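Local coordinates for protein aminopeptidase YwaD (Bacillus subtilis, PDB 6HC7) that removes single amino acids from the N termini of peptides, notably arginine, lysine and leucine, as a secreted two-zinc aminopeptidase of the M28 family, at residues 43-48 with 410-415; 332-337 with 360-365. All blocks are in the same frame, centred on the assembly; numbering follows the deposited sequence.

Interaction 1: residues 43-48 with 410-415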
loop_
_atom_site.group_PDB
_atom_site.type_symbol
_atom_site.label_atom_id
_atom_site.label_comp_id
_atom_site.label_asym_id
_atom_site.label_seq_id
_atom_site.Cartn_x
_atom_site.Cartn_y
_atom_site.Cartn_z
ATOM N N PHE A 43 2.835 19.145 -17.674
ATOM C CA PHE A 43 2.267 17.908 -17.127
ATOM C C PHE A 43 0.906 17.593 -17.750
ATOM O O PHE A 43 -0.042 18.361 -17.587
ATOM C CB PHE A 43 2.117 17.998 -15.601
ATOM C CG PHE A 43 1.748 16.691 -14.957
ATOM C CD1 PHE A 43 0.416 16.301 -14.850
ATOM C CD2 PHE A 43 2.725 15.852 -14.471
ATOM C CE1 PHE A 43 0.077 15.108 -14.272
ATOM C CE2 PHE A 43 2.388 14.657 -13.886
ATOM C CZ PHE A 43 1.063 14.278 -13.793
ATOM N N LYS A 44 0.810 16.460 -18.438
ATOM C CA LYS A 44 -0.438 16.090 -19.114
ATOM C C LYS A 44 -1.176 14.974 -18.366
ATOM O O LYS A 44 -0.776 13.800 -18.433
ATOM C CB LYS A 44 -0.160 15.644 -20.559
ATOM C CG LYS A 44 0.727 16.584 -21.380
ATOM C CD LYS A 44 -0.054 17.676 -22.104
ATOM C CE LYS A 44 0.703 18.146 -23.353
ATOM N NZ LYS A 44 1.086 16.997 -24.248
ATOM N N ALA A 45 -2.257 15.336 -17.674
ATOM C CA ALA A 45 -3.005 14.369 -16.866
ATOM C C ALA A 45 -3.609 13.256 -17.720
ATOM O O ALA A 45 -3.839 12.148 -17.220
ATOM C CB ALA A 45 -4.095 15.058 -16.065
ATOM N N LYS A 46 -3.850 13.541 -19.000
ATOM C CA LYS A 46 -4.407 12.543 -19.902
ATOM C C LYS A 46 -3.439 11.369 -20.049
ATOM O O LYS A 46 -3.862 10.209 -20.103
ATOM C CB LYS A 46 -4.749 13.173 -21.269
ATOM C CG LYS A 46 -3.791 12.911 -22.438
ATOM C CD LYS A 46 -4.019 13.927 -23.552
ATOM C CE LYS A 46 -2.891 13.951 -24.556
ATOM N NZ LYS A 46 -2.969 15.159 -25.404
ATOM N N HIS A 47 -2.139 11.669 -20.090
ATOM C CA HIS A 47 -1.121 10.627 -20.171
ATOM C C HIS A 47 -1.200 9.733 -18.945
ATOM O O HIS A 47 -1.187 8.500 -19.056
ATOM C CB HIS A 47 0.273 11.238 -20.296
ATOM C CG HIS A 47 0.527 11.873 -21.626
ATOM N ND1 HIS A 47 1.522 12.803 -21.831
ATOM C CD2 HIS A 47 -0.091 11.712 -22.818
ATOM C CE1 HIS A 47 1.509 13.184 -23.095
ATOM N NE2 HIS A 47 0.538 12.538 -23.715
ATOM N N ALA A 48 -1.283 10.371 -17.779
ATOM C CA ALA A 48 -1.457 9.667 -16.523
ATOM C C ALA A 48 -2.715 8.795 -16.578
ATOM O O ALA A 48 -2.653 7.588 -16.328
ATOM C CB ALA A 48 -1.526 10.664 -15.354
ATOM N N ILE A 410 -11.687 8.049 -11.061
ATOM C CA ILE A 410 -10.504 8.856 -11.194
ATOM C C ILE A 410 -10.916 10.198 -11.799
ATOM O O ILE A 410 -11.542 10.260 -12.862
ATOM C CB ILE A 410 -9.430 8.150 -12.053
ATOM C CG1 ILE A 410 -8.879 6.927 -11.306
ATOM C CG2 ILE A 410 -8.316 9.102 -12.396
ATOM C CD1 ILE A 410 -8.147 7.255 -10.008
ATOM N N SER A 411 -10.600 11.265 -11.080
ATOM C CA SER A 411 -10.786 12.613 -11.584
ATOM C C SER A 411 -9.564 13.046 -12.383
ATOM O O SER A 411 -8.458 13.142 -11.836
ATOM C CB SER A 411 -11.019 13.585 -10.441
ATOM O OG SER A 411 -10.993 14.914 -10.912
ATOM N N LYS A 412 -9.771 13.299 -13.673
ATOM C CA LYS A 412 -8.744 13.828 -14.562
ATOM C C LYS A 412 -8.278 15.217 -14.076
ATOM O O LYS A 412 -7.104 15.567 -14.191
ATOM C CB LYS A 412 -9.285 13.894 -15.999
ATOM C CG LYS A 412 -8.239 13.780 -17.109
ATOM C CD LYS A 412 -8.905 13.766 -18.493
ATOM C CE LYS A 412 -7.881 13.850 -19.620
ATOM N NZ LYS A 412 -8.487 14.167 -20.950
ATOM N N GLU A 413 -9.205 15.983 -13.509
ATOM C CA GLU A 413 -8.898 17.286 -12.926
ATOM C C GLU A 413 -7.989 17.169 -11.712
ATOM O O GLU A 413 -7.092 17.977 -11.531
ATOM C CB GLU A 413 -10.199 18.009 -12.542
ATOM C CG GLU A 413 -10.078 19.082 -11.459
ATOM C CD GLU A 413 -11.416 19.348 -10.753
ATOM O OE1 GLU A 413 -12.156 18.370 -10.483
ATOM O OE2 GLU A 413 -11.734 20.528 -10.468
ATOM N N ARG A 414 -8.231 16.162 -10.880
ATOM C CA ARG A 414 -7.501 16.008 -9.623
ATOM C C ARG A 414 -6.092 15.463 -9.838
ATOM O O ARG A 414 -5.193 15.718 -9.041
ATOM C CB ARG A 414 -8.281 15.104 -8.667
ATOM C CG ARG A 414 -9.478 15.789 -8.006
ATOM C CD ARG A 414 -9.160 16.057 -6.566
ATOM N NE ARG A 414 -10.234 16.711 -5.827
ATOM C CZ ARG A 414 -11.270 16.081 -5.294
ATOM N NH1 ARG A 414 -11.386 14.774 -5.439
ATOM N NH2 ARG A 414 -12.187 16.756 -4.613
ATOM N N LEU A 415 -5.917 14.705 -10.914
ATOM C CA LEU A 415 -4.599 14.259 -11.333
ATOM C C LEU A 415 -3.768 15.461 -11.786
ATOM O O LEU A 415 -2.556 15.541 -11.520
ATOM C CB LEU A 415 -4.705 13.230 -12.455
ATOM C CG LEU A 415 -5.156 11.812 -12.095
ATOM C CD1 LEU A 415 -5.144 10.971 -13.327
ATOM C CD2 LEU A 415 -4.253 11.179 -11.054
#

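Interaction 2: residues 332-337 with 360-365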
loop_
_atom_site.group_PDB
_atom_site.type_symbol
_atom_site.label_atom_id
_atom_site.label_comp_id
_atom_site.label_asym_id
_atom_site.label_seq_id
_atom_site.Cartn_x
_atom_site.Cartn_y
_atom_site.Cartn_z
ATOM N N ALA A 332 -13.142 15.185 -1.492
ATOM C CA ALA A 332 -11.726 15.047 -1.159
ATOM C C ALA A 332 -10.867 16.079 -1.883
ATOM O O ALA A 332 -10.121 15.723 -2.781
ATOM C CB ALA A 332 -11.247 13.646 -1.489
ATOM N N SER A 333 -10.957 17.345 -1.481
ATOM C CA SER A 333 -10.367 18.440 -2.262
ATOM C C SER A 333 -9.118 19.085 -1.642
ATOM O O SER A 333 -8.496 19.933 -2.265
ATOM C CB SER A 333 -11.421 19.523 -2.499
ATOM O OG SER A 333 -11.691 20.219 -1.293
ATOM N N GLU A 334 -8.771 18.694 -0.422
ATOM C CA GLU A 334 -7.527 19.121 0.219
ATOM C C GLU A 334 -6.346 18.133 -0.051
ATOM O O GLU A 334 -6.412 16.962 0.320
ATOM C CB GLU A 334 -7.767 19.267 1.725
ATOM C CG GLU A 334 -6.840 20.228 2.444
ATOM C CD GLU A 334 -6.982 21.682 1.973
ATOM O OE1 GLU A 334 -6.113 22.504 2.336
ATOM O OE2 GLU A 334 -7.949 22.003 1.245
ATOM N N LEU A 335 -5.279 18.607 -0.696
ATOM C CA LEU A 335 -4.065 17.810 -0.905
ATOM C C LEU A 335 -3.195 17.798 0.340
ATOM O O LEU A 335 -2.650 18.816 0.722
ATOM C CB LEU A 335 -3.270 18.361 -2.089
ATOM C CG LEU A 335 -2.111 17.578 -2.712
ATOM C CD1 LEU A 335 -2.475 16.113 -2.894
ATOM C CD2 LEU A 335 -1.752 18.190 -4.067
ATOM N N TYR A 336 -3.060 16.648 0.976
ATOM C CA TYR A 336 -2.288 16.558 2.200
ATOM C C TYR A 336 -0.864 16.107 1.946
ATOM O O TYR A 336 -0.622 15.238 1.113
ATOM C CB TYR A 336 -2.962 15.611 3.190
ATOM C CG TYR A 336 -4.183 16.215 3.830
ATOM C CD1 TYR A 336 -5.417 16.165 3.196
ATOM C CD2 TYR A 336 -4.096 16.873 5.055
ATOM C CE1 TYR A 336 -6.543 16.732 3.781
ATOM C CE2 TYR A 336 -5.208 17.442 5.644
ATOM C CZ TYR A 336 -6.430 17.371 4.999
ATOM O OH TYR A 336 -7.546 17.933 5.572
ATOM N N VAL A 337 0.069 16.718 2.671
ATOM C CA VAL A 337 1.467 16.348 2.636
ATOM C C VAL A 337 1.800 15.682 3.958
ATOM O O VAL A 337 1.941 16.345 4.987
ATOM C CB VAL A 337 2.374 17.573 2.399
ATOM C CG1 VAL A 337 3.835 17.163 2.356
ATOM C CG2 VAL A 337 1.973 18.283 1.115
ATOM N N PHE A 360 -2.340 27.905 -5.419
ATOM C CA PHE A 360 -2.987 26.704 -4.916
ATOM C C PHE A 360 -3.113 26.804 -3.396
ATOM O O PHE A 360 -2.121 26.722 -2.668
ATOM C CB PHE A 360 -2.198 25.446 -5.316
ATOM C CG PHE A 360 -2.807 24.171 -4.809
ATOM C CD1 PHE A 360 -3.846 23.570 -5.498
ATOM C CD2 PHE A 360 -2.361 23.590 -3.626
ATOM C CE1 PHE A 360 -4.424 22.400 -5.035
ATOM C CE2 PHE A 360 -2.941 22.417 -3.146
ATOM C CZ PHE A 360 -3.975 21.821 -3.855
ATOM N N ASP A 361 -4.340 26.978 -2.917
ATOM C CA ASP A 361 -4.563 27.281 -1.507
ATOM C C ASP A 361 -4.880 26.031 -0.671
ATOM O O ASP A 361 -4.753 26.043 0.564
ATOM C CB ASP A 361 -5.698 28.307 -1.370
ATOM C CG ASP A 361 -5.308 29.706 -1.864
ATOM O OD1 ASP A 361 -4.183 30.157 -1.550
ATOM O OD2 ASP A 361 -6.130 30.354 -2.565
ATOM N N SER A 362 -5.282 24.954 -1.342
ATOM C CA SER A 362 -5.742 23.755 -0.645
ATOM C C SER A 362 -4.625 22.750 -0.325
ATOM O O SER A 362 -4.783 21.554 -0.555
ATOM C CB SER A 362 -6.833 23.076 -1.474
ATOM O OG SER A 362 -7.984 23.898 -1.550
ATOM N N LEU A 363 -3.512 23.231 0.225
ATOM C CA LEU A 363 -2.381 22.363 0.558
ATOM C C LEU A 363 -2.123 22.372 2.061
ATOM O O LEU A 363 -2.106 23.430 2.683
ATOM C CB LEU A 363 -1.139 22.810 -0.214
ATOM C CG LEU A 363 0.065 21.878 -0.318
ATOM C CD1 LEU A 363 0.534 21.918 -1.738
ATOM C CD2 LEU A 363 1.175 22.344 0.572
ATOM N N SER A 364 -1.938 21.205 2.665
ATOM C CA SER A 364 -1.772 21.178 4.108
ATOM C C SER A 364 -0.747 20.163 4.560
ATOM O O SER A 364 -0.727 19.028 4.094
ATOM C CB SER A 364 -3.110 20.893 4.797
ATOM O OG SER A 364 -4.170 21.563 4.127
ATOM N N LEU A 365 0.109 20.575 5.474
ATOM C CA LEU A 365 0.988 19.625 6.111
ATOM C C LEU A 365 0.157 18.885 7.117
ATOM O O LEU A 365 -0.788 19.443 7.653
ATOM C CB LEU A 365 2.174 20.303 6.797
ATOM C CG LEU A 365 3.138 19.363 7.534
ATOM C CD1 LEU A 365 3.963 18.516 6.552
ATOM C CD2 LEU A 365 4.043 20.135 8.501
#

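Interaction 1: residues 43-48 with 410-415
With CG beside its backbone N (chi1 -75°), Leu415 holds CB and one methyl against two alanines of the facing helix; Lys412, its CG turned instead away from the backbone N (chi1 -152°), runs out fully extended until its CE lies along Lys46. Here the first turn of helix 45-59 meets the first turn of helix 412-430, and the small residues Ala45 and Ala48 let the backbones come near, 5.8 Å between the CA atoms of Ala45 and Leu415. Leu415 CB packs on Ala45 CB at 4.1 Å, and its CD1 rests on Ala48 CB at 4.2 Å. The methyl of Ala45 also reaches the backbone, with CB 3.6 Å from Lys412 O. Toward solvent the aliphatic parts of two lysines meet, Lys412 CE lying 3.6 Å from Lys46 CB. The Lys46 chain then leads away from this contact, so the two ammonium groups diverge, which probably eases the repulsion between them. On the buried side the Phe43 ring comes up obliquely to a carbonyl, with CE1 3.8 Å from Leu415 O. The segments meet by van der Waals packing, but polar groups fix both helix starts. Ser411 is the N-cap of helix 412-430: its OG accepts from Arg414 N at 3.0 Å, with an N-H...O angle of 146°. Gln416, one residue beyond Leu415, reaches across to the start of helix 45-59, NE2 bonding to Phe43 O and OE1 to Ala45 N. Helix 260-277 adjoins the same N-terminal segment, where Val269 touches Phe43, Ser268 touches Ala48 and Glu272 bonds to Lys44 N and His47 ND1; next to Leu415 on helix 412-430, Arg414 O takes a hydrogen bond from Trp388 NE1 of strand 382-389.

Interaction 2: residues 332-337 with 360-365
Ser364 O accepts from Val337 N at 2.8 Å in a nearly straight bond (170°) and also receives a CA-H...O contact from Tyr336. It belongs to the parallel pairing of strands 334-339 and 363-367, the two strands of a beta-alpha-beta unit whose connecting helix is 346-358. The pairing starts at Ser362, centre of an inverse gamma turn: its O takes Leu335 N at 3.0 Å, and Leu335 O then receives Ser364 N at 3.2 Å. Tyr336 and Ser364 share one sheet face, where the ring's CE2 lies 4.1 Å from Ser364 CB. On the other face the Val337 and Leu363 side chains cross obliquely, CG2 against CD2, Leu335 CB meets Phe360 CZ, and Trp348 of the connecting helix touches Val337, Leu363 and Leu365. Glu334 bends at chi2 (64°), which folds its carboxylate over Ser362; OE1 lies 2.8 Å from Ser364 OG, though the angle is poor for a hydrogen bond. An alanine in place of Glu334 would take away the carboxylate and is likely to leave the Ser362 backbone and CB without their packing neighbour. On its other flank strand 334-339 pairs antiparallel with strand 382-389, Tyr336 bonding through its backbone to Ile387. At the far end of the pairing, Leu365 CD1 comes 3.4 Å from Val337 O.

Overall arrangement
Starting near the N terminus, the chain enters helix 45-59 and runs through the PA-domain region and much of the peptidase domain before interaction 1 closes a very long loop, its segments 362 residues apart. Interaction 2 is nested inside it, a local closure spanning only 23 residues through helix 346-358. Interaction 1 thus ties the N-terminal helix to the late helix 412-430, while interaction 2 joins neighbouring strands of the peptidase domain. Their centres lie about 17 Å apart, yet the two meet where Arg414 packs against the backbone of Ala332 and Ser333. Helix 412-430 continues along interaction 2, touching Phe360 and Leu363 through Gln417 and Leu421.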